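Alginate lyase, family PL7 (Zobellia galactanivorans, PDB 3ZPY) probably degrades the polyuronate alginate by beta-elimination, as other lyases of polysaccharide lyase family 7 do, through the catalytic domain described here. Local coordinates at residues P24-T29 / G67-S72; C62-G67 / K227-T232; V105-Q110 / G233-V238; G117-G122 / N221-V226. All blocks are in the same frame, centred on the assembly; numbering follows the deposited sequence.

Overall arrangement
From the N terminus, interaction 1 closes the first loop, tying the turn after strand 15-21 to the loop that follows strand 58-63. Interaction 2 begins at the end of that strand and closes far later on 227-232; its segments alternate with those of interaction 1, so the two cross, sharing G67. Interaction 3 joins the end of strand 96-107 to the start of strand 235-247 and crosses interaction 2. Interaction 4, pairing strand 117-125 with strand 221-223, nests inside the loops closed by interactions 2 and 3. Interactions 3 and 4 lie in the two facing sheets and touch across the core; interaction 2 fastens strand 58-63 to a loop; interaction 1 joins two loops.

Interaction 1. Residues P24-T29 / G67-S72; sequences PGSSAT and GGSANS
S26 and G67 bring the two loops together, their CA atoms 4.4 Å apart. On one side G25 to A28 form a type I beta turn; on the other, residues 68-70 take helical backbone angles without the regular helical bonds. Two backbone hydrogen bonds join them. G67 N donates almost straight to G25 O (3.1 Å, 172°), and S69 N donates to S26 O (3.0 Å), so successive carbonyls of the turn are taken up by alternate amides of 67-69. G25 O also receives a weak bond from A28 N inside its own turn, whereas G67 O turns back to accept N71 N. The CA of G67 lies 3.4 Å from A28 O in a CA-H...O contact. Side chains add little beyond the two serines. S69 sets its CB 3.1 Å from S26 O, next to the amide that binds the same oxygen, and its OG stands 3.7 Å from S26 CB. That OG sits beside its own backbone N (chi1 -82°), which brings the hydroxyl alongside S26 rather than away from it; S69 OG lies 3.4 Å from S26 O, but at an angle too poor for a hydrogen bond. The methyl of A28 touches F20 and Y50, and P24 packs on Y231. S72 is bonded through its backbone to G228. The contact is loop-to-loop packing at the margin of the beta-jelly roll of PL7 lyases: the tight turn between strands 15-21 and 29-31 is docked by main-chain bonds on the connection from strand 58-63 to strand 76-83.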
loop_
_atom_site.group_PDB
_atom_site.type_symbol
_atom_site.label_atom_id
_atom_site.label_comp_id
_atom_site.label_asym_id
_atom_site.label_seq_id
_atom_site.Cartn_x
_atom_site.Cartn_y
_atom_site.Cartn_z
ATOM N N PRO A 24 -6.809 18.568 2.159
ATOM C CA PRO A 24 -7.214 17.619 1.114
ATOM C C PRO A 24 -8.030 18.297 -0.016
ATOM O O PRO A 24 -8.981 19.042 0.223
ATOM C CB PRO A 24 -8.019 16.569 1.843
ATOM C CG PRO A 24 -7.461 16.620 3.230
ATOM C CD PRO A 24 -7.136 18.064 3.510
ATOM N N GLY A 25 -7.699 17.977 -1.258
ATOM C CA GLY A 25 -8.305 18.657 -2.352
ATOM C C GLY A 25 -7.499 18.377 -3.599
ATOM O O GLY A 25 -6.460 17.779 -3.542
ATOM N N SER A 26 -7.974 18.848 -4.740
ATOM C CA SER A 26 -7.291 18.546 -6.011
ATOM C C SER A 26 -5.937 19.274 -6.112
ATOM O O SER A 26 -5.091 18.860 -6.906
ATOM C CB SER A 26 -8.191 18.911 -7.184
ATOM O OG SER A 26 -8.568 20.244 -6.984
ATOM N N SER A 27 -5.743 20.318 -5.278
ATOM C CA SER A 27 -4.505 21.119 -5.310
ATOM C C SER A 27 -3.458 20.719 -4.239
ATOM O O SER A 27 -2.359 21.334 -4.211
ATOM C CB SER A 27 -4.821 22.600 -5.134
ATOM O OG SER A 27 -5.037 22.933 -3.758
ATOM N N ALA A 28 -3.757 19.748 -3.359
ATOM C CA ALA A 28 -2.739 19.229 -2.431
ATOM C C ALA A 28 -1.515 18.723 -3.201
ATOM O O ALA A 28 -1.587 18.313 -4.372
ATOM C CB ALA A 28 -3.345 18.134 -1.544
ATOM N N THR A 29 -0.371 18.771 -2.552
ATOM C CA THR A 29 0.910 18.551 -3.227
ATOM C C THR A 29 1.487 17.234 -2.719
ATOM O O THR A 29 1.706 17.041 -1.522
ATOM C CB THR A 29 1.884 19.707 -2.939
ATOM O OG1 THR A 29 1.301 20.952 -3.361
ATOM C CG2 THR A 29 3.190 19.536 -3.758
ATOM N N GLY A 67 -4.715 15.733 -5.063
ATOM C CA GLY A 67 -3.617 16.101 -5.932
ATOM C C GLY A 67 -3.955 15.939 -7.433
ATOM O O GLY A 67 -3.048 15.947 -8.256
ATOM N N GLY A 68 -5.234 15.757 -7.793
ATOM C CA GLY A 68 -5.675 15.389 -9.161
ATOM C C GLY A 68 -5.316 16.446 -10.143
ATOM O O GLY A 68 -5.269 16.173 -11.360
ATOM N N SER A 69 -5.101 17.670 -9.641
ATOM C CA SER A 69 -4.685 18.779 -10.524
ATOM C C SER A 69 -3.321 18.601 -11.167
ATOM O O SER A 69 -3.093 18.968 -12.355
ATOM C CB SER A 69 -4.693 20.109 -9.760
ATOM O OG SER A 69 -6.022 20.585 -9.733
ATOM N N ALA A 70 -2.403 18.136 -10.329
ATOM C CA ALA A 70 -1.028 17.853 -10.729
ATOM C C ALA A 70 -0.927 16.503 -11.435
ATOM O O ALA A 70 -0.250 16.423 -12.472
ATOM C CB ALA A 70 -0.077 17.936 -9.538
ATOM N N ASN A 71 -1.593 15.456 -10.910
ATOM C CA ASN A 71 -1.444 14.119 -11.508
ATOM C C ASN A 71 -2.754 13.346 -11.405
ATOM O O ASN A 71 -3.378 13.356 -10.345
ATOM C CB ASN A 71 -0.297 13.324 -10.857
ATOM C CG ASN A 71 -0.077 11.970 -11.524
ATOM O OD1 ASN A 71 -0.805 11.581 -12.444
ATOM N ND2 ASN A 71 0.910 11.230 -11.033
ATOM N N SER A 72 -3.225 12.800 -12.535
ATOM C CA SER A 72 -4.493 12.037 -12.540
ATOM C C SER A 72 -4.423 10.567 -12.099
ATOM O O SER A 72 -5.504 9.950 -11.918
ATOM C CB SER A 72 -5.105 12.047 -13.916
ATOM O OG SER A 72 -4.180 11.446 -14.797
#

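Interaction 2. Residues C62-G67 / K227-T232; sequences CYRGLG and KGASYT
G65, in a type II beta turn from Y63 to L66, passes Y231 of the irregular segment 227-232 with their CA atoms 4.2 Å apart, and no direct backbone N-H...O bond links the two. Having no side chain, G65 can bring its CA to 3.1 Å from A229 O. R64 carries most of the contact. Its CG is anti to the backbone N (chi1 -175°) and the chain runs extended to NE, which carries the guanidinium along the other segment. There NH1 donates to S230 O (3.0 Å) over a bent 135°, with the oxygen 29° out of the guanidinium plane. The methyl of A229 covers one face of that group, its CB 3.7 Å above the plane and over the centre of the R64 guanidinium. NE and NH2 are held by the carbonyls of Q110 and D111, after strand 96-107, which with S230 O fix the group's rotation. The two tyrosines lie side by side, pointing the same way; Y63 CB meets the edge of the Y231 ring at CE2 (3.7 Å), while Y63 OH bonds to N49 O. Two waters bridge the backbones, one donating to R64 O and accepting T232 N, another donating to G65 O and A229 O; a third joins R64 NH1 to S230 OG. The turn ends strand 58-63 against the loop from strand 221-223 to strand 235-247. Beside it, C62 and R64 make backbone bonds to G236 and S234, and P24 packs on the ring of Y63.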
loop_
_atom_site.group_PDB
_atom_site.type_symbol
_atom_site.label_atom_id
_atom_site.label_comp_id
_atom_site.label_asym_id
_atom_site.label_seq_id
_atom_site.Cartn_x
_atom_site.Cartn_y
_atom_site.Cartn_z
ATOM N N CYS A 62 -6.294 8.697 2.561
ATOM C CA CYS A 62 -6.067 9.229 1.198
ATOM C C CYS A 62 -7.405 9.469 0.538
ATOM O O CYS A 62 -8.383 8.765 0.823
ATOM C CB CYS A 62 -5.124 8.230 0.422
ATOM S SG CYS A 62 -4.537 8.890 -1.135
ATOM N N TYR A 63 -7.456 10.441 -0.358
ATOM C CA TYR A 63 -8.738 10.934 -0.829
ATOM C C TYR A 63 -8.831 10.772 -2.328
ATOM O O TYR A 63 -7.834 10.970 -3.033
ATOM C CB TYR A 63 -8.946 12.456 -0.502
ATOM C CG TYR A 63 -8.829 12.736 0.968
ATOM C CD1 TYR A 63 -7.558 12.764 1.589
ATOM C CD2 TYR A 63 -9.986 13.054 1.726
ATOM C CE1 TYR A 63 -7.402 12.966 2.935
ATOM C CE2 TYR A 63 -9.832 13.285 3.123
ATOM C CZ TYR A 63 -8.532 13.335 3.662
ATOM O OH TYR A 63 -8.404 13.487 5.034
ATOM N N ARG A 64 -10.024 10.404 -2.789
ATOM C CA ARG A 64 -10.341 10.438 -4.231
ATOM C C ARG A 64 -9.983 11.828 -4.751
ATOM O O ARG A 64 -10.313 12.869 -4.132
ATOM C CB ARG A 64 -11.881 10.277 -4.322
ATOM C CG ARG A 64 -12.449 10.167 -5.756
ATOM C CD ARG A 64 -13.969 10.018 -5.657
ATOM N NE ARG A 64 -14.591 9.556 -6.915
ATOM C CZ ARG A 64 -15.224 10.327 -7.794
ATOM N NH1 ARG A 64 -15.189 11.652 -7.717
ATOM N NH2 ARG A 64 -15.895 9.764 -8.791
ATOM N N GLY A 65 -9.272 11.862 -5.902
ATOM C CA GLY A 65 -8.973 13.174 -6.553
ATOM C C GLY A 65 -7.884 13.982 -5.837
ATOM O O GLY A 65 -7.666 15.087 -6.250
ATOM N N LEU A 66 -7.249 13.435 -4.760
ATOM C CA LEU A 66 -6.237 14.149 -4.033
ATOM C C LEU A 66 -5.071 14.455 -4.971
ATOM O O LEU A 66 -4.466 13.554 -5.585
ATOM C CB LEU A 66 -5.782 13.316 -2.889
ATOM C CG LEU A 66 -4.816 13.941 -1.833
ATOM C CD1 LEU A 66 -5.449 15.163 -1.145
ATOM C CD2 LEU A 66 -4.275 12.937 -0.786
ATOM N N GLY A 67 -4.715 15.733 -5.063
ATOM C CA GLY A 67 -3.617 16.101 -5.932
ATOM C C GLY A 67 -3.955 15.939 -7.433
ATOM O O GLY A 67 -3.048 15.947 -8.256
ATOM N N LYS A 227 -8.476 6.944 -10.987
ATOM C CA LYS A 227 -7.708 7.704 -11.979
ATOM C C LYS A 227 -8.607 8.795 -12.530
ATOM O O LYS A 227 -9.735 8.525 -13.013
ATOM C CB LYS A 227 -7.193 6.787 -13.095
ATOM C CG LYS A 227 -6.155 5.776 -12.596
ATOM C CD LYS A 227 -5.344 5.165 -13.731
ATOM C CE LYS A 227 -4.237 4.239 -13.207
ATOM N NZ LYS A 227 -3.364 3.666 -14.280
ATOM N N GLY A 228 -8.123 10.040 -12.533
ATOM C CA GLY A 228 -8.921 11.130 -13.163
ATOM C C GLY A 228 -10.156 11.516 -12.352
ATOM O O GLY A 228 -10.938 12.355 -12.787
ATOM N N ALA A 229 -10.275 10.954 -11.141
ATOM C CA ALA A 229 -11.465 11.315 -10.344
ATOM C C ALA A 229 -11.388 12.728 -9.759
ATOM O O ALA A 229 -10.318 13.231 -9.400
ATOM C CB ALA A 229 -11.696 10.309 -9.246
ATOM N N SER A 230 -12.541 13.349 -9.618
ATOM C CA SER A 230 -12.610 14.627 -8.935
ATOM C C SER A 230 -12.575 14.443 -7.414
ATOM O O SER A 230 -12.874 13.370 -6.879
ATOM C CB SER A 230 -13.856 15.360 -9.355
ATOM O OG SER A 230 -14.938 14.668 -8.822
ATOM N N TYR A 231 -12.205 15.522 -6.713
ATOM C CA TYR A 231 -12.198 15.523 -5.273
ATOM C C TYR A 231 -13.573 15.847 -4.739
ATOM O O TYR A 231 -14.159 16.863 -5.076
ATOM C CB TYR A 231 -11.131 16.516 -4.757
ATOM C CG TYR A 231 -11.166 16.581 -3.221
ATOM C CD1 TYR A 231 -12.081 17.465 -2.573
ATOM C CD2 TYR A 231 -10.390 15.710 -2.388
ATOM C CE1 TYR A 231 -12.206 17.504 -1.148
ATOM C CE2 TYR A 231 -10.514 15.800 -0.954
ATOM C CZ TYR A 231 -11.378 16.708 -0.373
ATOM O OH TYR A 231 -11.510 16.702 0.981
ATOM N N THR A 232 -14.089 14.961 -3.872
ATOM C CA THR A 232 -15.466 15.112 -3.330
ATOM C C THR A 232 -15.513 15.055 -1.793
ATOM O O THR A 232 -16.600 15.270 -1.254
ATOM C CB THR A 232 -16.366 14.004 -3.861
ATOM O OG1 THR A 232 -15.807 12.732 -3.419
ATOM C CG2 THR A 232 -16.478 14.085 -5.427
HETATM O O HOH W 1 -12.327 13.069 -2.362
HETATM O O HOH W 2 -17.265 13.262 -9.039
HETATM O O HOH W 3 -9.103 16.067 -8.503
#

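Interaction 3. Residues V105-Q110 / G233-V238; sequences VNQLPQ and GSYGLV
Q107, L108 and Y235 grip one water between them: its oxygen accepts Y235 N (2.9 Å) and Q107 NE2, and it donates to L108 O. This water takes the place of a direct pair where the two chains part, because L108 O and Y235 O, both acceptors, are 3.0 Å from each other, and P109 N has no hydrogen to offer Y235 O. Toward V105 and V238 the strands pair antiparallel. N106 N donates to L237 O (2.9 Å, 165°) and L237 N to Q107 O (3.0 Å). The register slips by one residue between V105 and Q107, a beta bulge, and Q107 N is left buried with no partner. The pairing sets strand 96-107 beside strand 235-247 in the seven-stranded sheet of the jelly roll. On the face of Q107 and L237, Q107 CG rests over the Y235 ring, 3.9 Å from its centroid and offset toward the rim, a CH-pi contact. The bend at chi2 (75°) carries the amide past the rim to the hydroxyl end of Y235, its plane 22° from that of the ring, and points NE2 at the water. K61 makes a cation-pi contact with the same tyrosine. On the opposite face V105 CG2 and V238 CG2 meet at 4.3 Å, and both valines pack on L119 and F121 of the facing sheet. S234 OG lies 3.5 Å from P109 CA and accepts a hydrogen bond from N149 ND2.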
loop_
_atom_site.group_PDB
_atom_site.type_symbol
_atom_site.label_atom_id
_atom_site.label_comp_id
_atom_site.label_asym_id
_atom_site.label_seq_id
_atom_site.Cartn_x
_atom_site.Cartn_y
_atom_site.Cartn_z
ATOM N N VAL A 105 -9.054 -2.028 7.396
ATOM C CA VAL A 105 -9.504 -1.005 6.447
ATOM C C VAL A 105 -10.805 -0.510 7.093
ATOM O O VAL A 105 -11.716 -1.338 7.341
ATOM C CB VAL A 105 -9.649 -1.486 5.003
ATOM C CG1 VAL A 105 -10.198 -0.338 4.141
ATOM C CG2 VAL A 105 -8.330 -2.083 4.512
ATOM N N ASN A 106 -10.922 0.820 7.312
ATOM C CA ASN A 106 -12.041 1.356 7.953
ATOM C C ASN A 106 -13.021 2.090 7.009
ATOM O O ASN A 106 -14.097 2.407 7.426
ATOM C CB ASN A 106 -11.568 2.345 9.020
ATOM C CG ASN A 106 -10.670 1.644 10.077
ATOM O OD1 ASN A 106 -11.132 0.726 10.767
ATOM N ND2 ASN A 106 -9.382 1.955 10.071
ATOM N N GLN A 107 -12.636 2.367 5.757
ATOM C CA GLN A 107 -13.468 3.134 4.855
ATOM C C GLN A 107 -12.891 2.938 3.473
ATOM O O GLN A 107 -11.668 3.007 3.302
ATOM C CB GLN A 107 -13.351 4.662 5.192
ATOM C CG GLN A 107 -14.254 5.542 4.360
ATOM C CD GLN A 107 -15.744 5.542 4.705
ATOM O OE1 GLN A 107 -16.168 5.231 5.756
ATOM N NE2 GLN A 107 -16.498 6.032 3.825
ATOM N N LEU A 108 -13.788 2.726 2.497
ATOM C CA LEU A 108 -13.401 2.677 1.066
ATOM C C LEU A 108 -13.802 3.996 0.405
ATOM O O LEU A 108 -14.779 4.669 0.809
ATOM C CB LEU A 108 -14.139 1.549 0.329
ATOM C CG LEU A 108 -13.700 0.171 0.805
ATOM C CD1 LEU A 108 -14.536 -0.876 0.094
ATOM C CD2 LEU A 108 -12.212 -0.037 0.744
ATOM N N PRO A 109 -13.054 4.371 -0.672
ATOM C CA PRO A 109 -13.382 5.544 -1.448
ATOM C C PRO A 109 -14.446 5.195 -2.487
ATOM O O PRO A 109 -15.090 4.108 -2.397
ATOM C CB PRO A 109 -12.026 5.932 -2.038
ATOM C CG PRO A 109 -11.442 4.536 -2.380
ATOM C CD PRO A 109 -11.775 3.752 -1.091
ATOM N N GLN A 110 -14.635 6.101 -3.497
ATOM C CA GLN A 110 -15.642 5.876 -4.571
ATOM C C GLN A 110 -14.843 5.927 -5.853
ATOM O O GLN A 110 -14.111 6.959 -6.102
ATOM C CB GLN A 110 -16.657 6.959 -4.525
ATOM C CG GLN A 110 -17.603 6.954 -5.751
ATOM C CD GLN A 110 -18.657 7.987 -5.607
ATOM O OE1 GLN A 110 -18.894 8.490 -4.527
ATOM N NE2 GLN A 110 -19.315 8.321 -6.700
ATOM N N GLY A 233 -14.401 14.679 -1.136
ATOM C CA GLY A 233 -14.413 14.398 0.294
ATOM C C GLY A 233 -14.417 12.852 0.453
ATOM O O GLY A 233 -14.215 12.343 1.468
ATOM N N SER A 234 -14.687 12.073 -0.604
ATOM C CA SER A 234 -14.647 10.598 -0.516
ATOM C C SER A 234 -13.161 10.165 -0.243
ATOM O O SER A 234 -12.198 10.737 -0.766
ATOM C CB SER A 234 -14.971 10.043 -1.873
ATOM O OG SER A 234 -14.770 8.657 -2.012
ATOM N N TYR A 235 -12.960 9.163 0.585
ATOM C CA TYR A 235 -11.616 8.825 1.060
ATOM C C TYR A 235 -11.562 7.326 1.369
ATOM O O TYR A 235 -12.636 6.685 1.596
ATOM C CB TYR A 235 -11.136 9.681 2.284
ATOM C CG TYR A 235 -11.953 9.420 3.548
ATOM C CD1 TYR A 235 -13.239 9.941 3.679
ATOM C CD2 TYR A 235 -11.525 8.473 4.475
ATOM C CE1 TYR A 235 -13.993 9.677 4.869
ATOM C CE2 TYR A 235 -12.259 8.188 5.638
ATOM C CZ TYR A 235 -13.506 8.771 5.787
ATOM O OH TYR A 235 -14.226 8.475 6.926
ATOM N N GLY A 236 -10.340 6.812 1.477
ATOM C CA GLY A 236 -10.152 5.507 2.117
ATOM C C GLY A 236 -9.298 5.694 3.362
ATOM O O GLY A 236 -8.588 6.704 3.518
ATOM N N LEU A 237 -9.446 4.733 4.297
ATOM C CA LEU A 237 -8.725 4.808 5.538
ATOM C C LEU A 237 -8.227 3.391 5.898
ATOM O O LEU A 237 -9.010 2.495 5.982
ATOM C CB LEU A 237 -9.638 5.344 6.631
ATOM C CG LEU A 237 -8.975 5.592 7.987
ATOM C CD1 LEU A 237 -7.822 6.596 7.927
ATOM C CD2 LEU A 237 -9.979 6.020 9.074
ATOM N N VAL A 238 -6.925 3.283 6.057
ATOM C CA VAL A 238 -6.211 2.053 6.386
ATOM C C VAL A 238 -5.474 2.347 7.694
ATOM O O VAL A 238 -4.925 3.437 7.910
ATOM C CB VAL A 238 -5.180 1.651 5.322
ATOM C CG1 VAL A 238 -4.381 0.465 5.790
ATOM C CG2 VAL A 238 -5.827 1.416 3.962
HETATM O O HOH W 4 -15.329 7.683 1.484
#

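Interaction 4. Residues G117-G122 / N221-V226; sequences GVLCFG and NYLQSV
C120 and Y222 exchange two backbone hydrogen bonds, an antiparallel hydrogen-bonded pair: C120 N to Y222 O (2.8 Å) and Y222 N to C120 O (2.9 Å), the latter nearly straight at 173° and in the carbonyl plane. Q224 N reaches V118 O at 3.2 Å from above the carbonyl plane, a longer bond, bent to 149°. Among apolar contacts, C120 CB touches Y222 CB, and L119 CB meets L223 CD2 (4.0 Å) on the opposite face. V118 CG1 packs against Q224 CB and S225 OG, the latter 3.5 Å away. Of the polar groups, N221 crosses L119 at about a right angle; its OD1 is buried against L119 CD2 (3.6 Å) without a hydrogen-bond partner, whereas ND2 donates to F60 O. Q224 NE2 lies over the centre of the Y222 ring, 3.5 Å above its plane. N221 to Q224 probably belong to the conserved C-terminal motif of PL7 lyases. Strand 221-223 runs between 117-125 and 76-83, and 138-146 flanks 117-125 on its other side; L119 and N221 face V238 of the second sheet.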
loop_
_atom_site.group_PDB
_atom_site.type_symbol
_atom_site.label_atom_id
_atom_site.label_comp_id
_atom_site.label_asym_id
_atom_site.label_seq_id
_atom_site.Cartn_x
_atom_site.Cartn_y
_atom_site.Cartn_z
ATOM N N GLY A 117 -15.800 0.752 -4.684
ATOM C CA GLY A 117 -14.694 1.387 -3.974
ATOM C C GLY A 117 -13.659 0.347 -3.740
ATOM O O GLY A 117 -13.961 -0.826 -3.503
ATOM N N VAL A 118 -12.379 0.741 -3.821
ATOM C CA VAL A 118 -11.288 -0.205 -3.675
ATOM C C VAL A 118 -10.020 0.528 -3.212
ATOM O O VAL A 118 -9.702 1.624 -3.739
ATOM C CB VAL A 118 -11.077 -1.035 -4.999
ATOM C CG1 VAL A 118 -10.974 -0.159 -6.267
ATOM C CG2 VAL A 118 -9.914 -2.007 -4.938
ATOM N N LEU A 119 -9.183 -0.139 -2.418
ATOM C CA LEU A 119 -7.887 0.395 -2.184
ATOM C C LEU A 119 -6.910 -0.744 -1.891
ATOM O O LEU A 119 -7.330 -1.883 -1.617
ATOM C CB LEU A 119 -7.927 1.383 -1.033
ATOM C CG LEU A 119 -8.324 0.823 0.397
ATOM C CD1 LEU A 119 -7.195 0.103 1.128
ATOM C CD2 LEU A 119 -8.766 2.006 1.282
ATOM N N CYS A 120 -5.599 -0.409 -1.955
ATOM C CA CYS A 120 -4.507 -1.356 -1.749
ATOM C C CYS A 120 -3.784 -1.013 -0.457
ATOM O O CYS A 120 -3.382 0.118 -0.252
ATOM C CB CYS A 120 -3.560 -1.200 -2.956
ATOM S SG CYS A 120 -1.995 -2.100 -2.715
ATOM N N PHE A 121 -3.674 -1.999 0.396
ATOM C CA PHE A 121 -3.088 -1.789 1.749
ATOM C C PHE A 121 -1.726 -2.550 1.891
ATOM O O PHE A 121 -1.191 -2.608 3.011
ATOM C CB PHE A 121 -4.093 -2.114 2.852
ATOM C CG PHE A 121 -4.649 -3.529 2.811
ATOM C CD1 PHE A 121 -3.996 -4.597 3.412
ATOM C CD2 PHE A 121 -5.922 -3.795 2.266
ATOM C CE1 PHE A 121 -4.531 -5.868 3.419
ATOM C CE2 PHE A 121 -6.437 -5.057 2.220
ATOM C CZ PHE A 121 -5.740 -6.133 2.810
ATOM N N GLY A 122 -1.211 -3.215 0.822
ATOM C CA GLY A 122 0.172 -3.683 0.880
ATOM C C GLY A 122 0.538 -4.111 -0.530
ATOM O O GLY A 122 -0.336 -4.500 -1.318
ATOM N N ASN A 221 -1.808 3.105 2.241
ATOM C CA ASN A 221 -3.096 3.292 1.560
ATOM C C ASN A 221 -2.858 3.860 0.160
ATOM O O ASN A 221 -2.650 5.058 0.001
ATOM C CB ASN A 221 -3.982 4.244 2.378
ATOM C CG ASN A 221 -5.358 4.363 1.858
ATOM O OD1 ASN A 221 -5.685 3.785 0.791
ATOM N ND2 ASN A 221 -6.177 5.131 2.553
ATOM N N TYR A 222 -2.981 2.963 -0.812
ATOM C CA TYR A 222 -2.855 3.319 -2.252
ATOM C C TYR A 222 -4.234 3.165 -2.781
ATOM O O TYR A 222 -4.717 2.070 -2.973
ATOM C CB TYR A 222 -1.824 2.337 -2.886
ATOM C CG TYR A 222 -1.494 2.542 -4.353
ATOM C CD1 TYR A 222 -1.672 3.761 -4.999
ATOM C CD2 TYR A 222 -0.891 1.477 -5.021
ATOM C CE1 TYR A 222 -1.340 3.886 -6.340
ATOM C CE2 TYR A 222 -0.566 1.584 -6.307
ATOM C CZ TYR A 222 -0.749 2.808 -6.972
ATOM O OH TYR A 222 -0.365 3.029 -8.350
ATOM N N LEU A 223 -4.904 4.276 -3.113
ATOM C CA LEU A 223 -6.292 4.123 -3.669
ATOM C C LEU A 223 -6.214 3.503 -5.006
ATOM O O LEU A 223 -5.170 3.591 -5.701
ATOM C CB LEU A 223 -7.020 5.481 -3.757
ATOM C CG LEU A 223 -7.178 6.246 -2.442
ATOM C CD1 LEU A 223 -8.101 7.451 -2.647
ATOM C CD2 LEU A 223 -7.668 5.364 -1.308
ATOM N N GLN A 224 -7.311 2.865 -5.399
ATOM C CA GLN A 224 -7.473 2.211 -6.698
ATOM C C GLN A 224 -8.699 2.662 -7.461
ATOM O O GLN A 224 -9.634 3.120 -6.833
ATOM C CB GLN A 224 -7.314 0.676 -6.642
ATOM C CG GLN A 224 -5.952 0.234 -6.209
ATOM C CD GLN A 224 -4.948 0.339 -7.378
ATOM O OE1 GLN A 224 -5.175 -0.265 -8.404
ATOM N NE2 GLN A 224 -3.913 1.156 -7.257
ATOM N N SER A 225 -8.661 2.551 -8.787
ATOM C CA SER A 225 -9.828 2.882 -9.608
ATOM C C SER A 225 -10.344 4.302 -9.467
ATOM O O SER A 225 -11.565 4.573 -9.631
ATOM C CB SER A 225 -10.968 1.811 -9.377
ATOM O OG SER A 225 -10.562 0.527 -9.674
ATOM N N VAL A 226 -9.434 5.224 -9.189
ATOM C CA VAL A 226 -9.776 6.673 -8.991
ATOM C C VAL A 226 -8.953 7.555 -9.912
ATOM O O VAL A 226 -8.821 8.741 -9.682
ATOM C CB VAL A 226 -9.765 7.133 -7.526
ATOM C CG1 VAL A 226 -10.978 6.501 -6.850
ATOM C CG2 VAL A 226 -8.388 6.865 -6.838
HETATM O O HOH W 5 -12.121 3.226 -5.341
#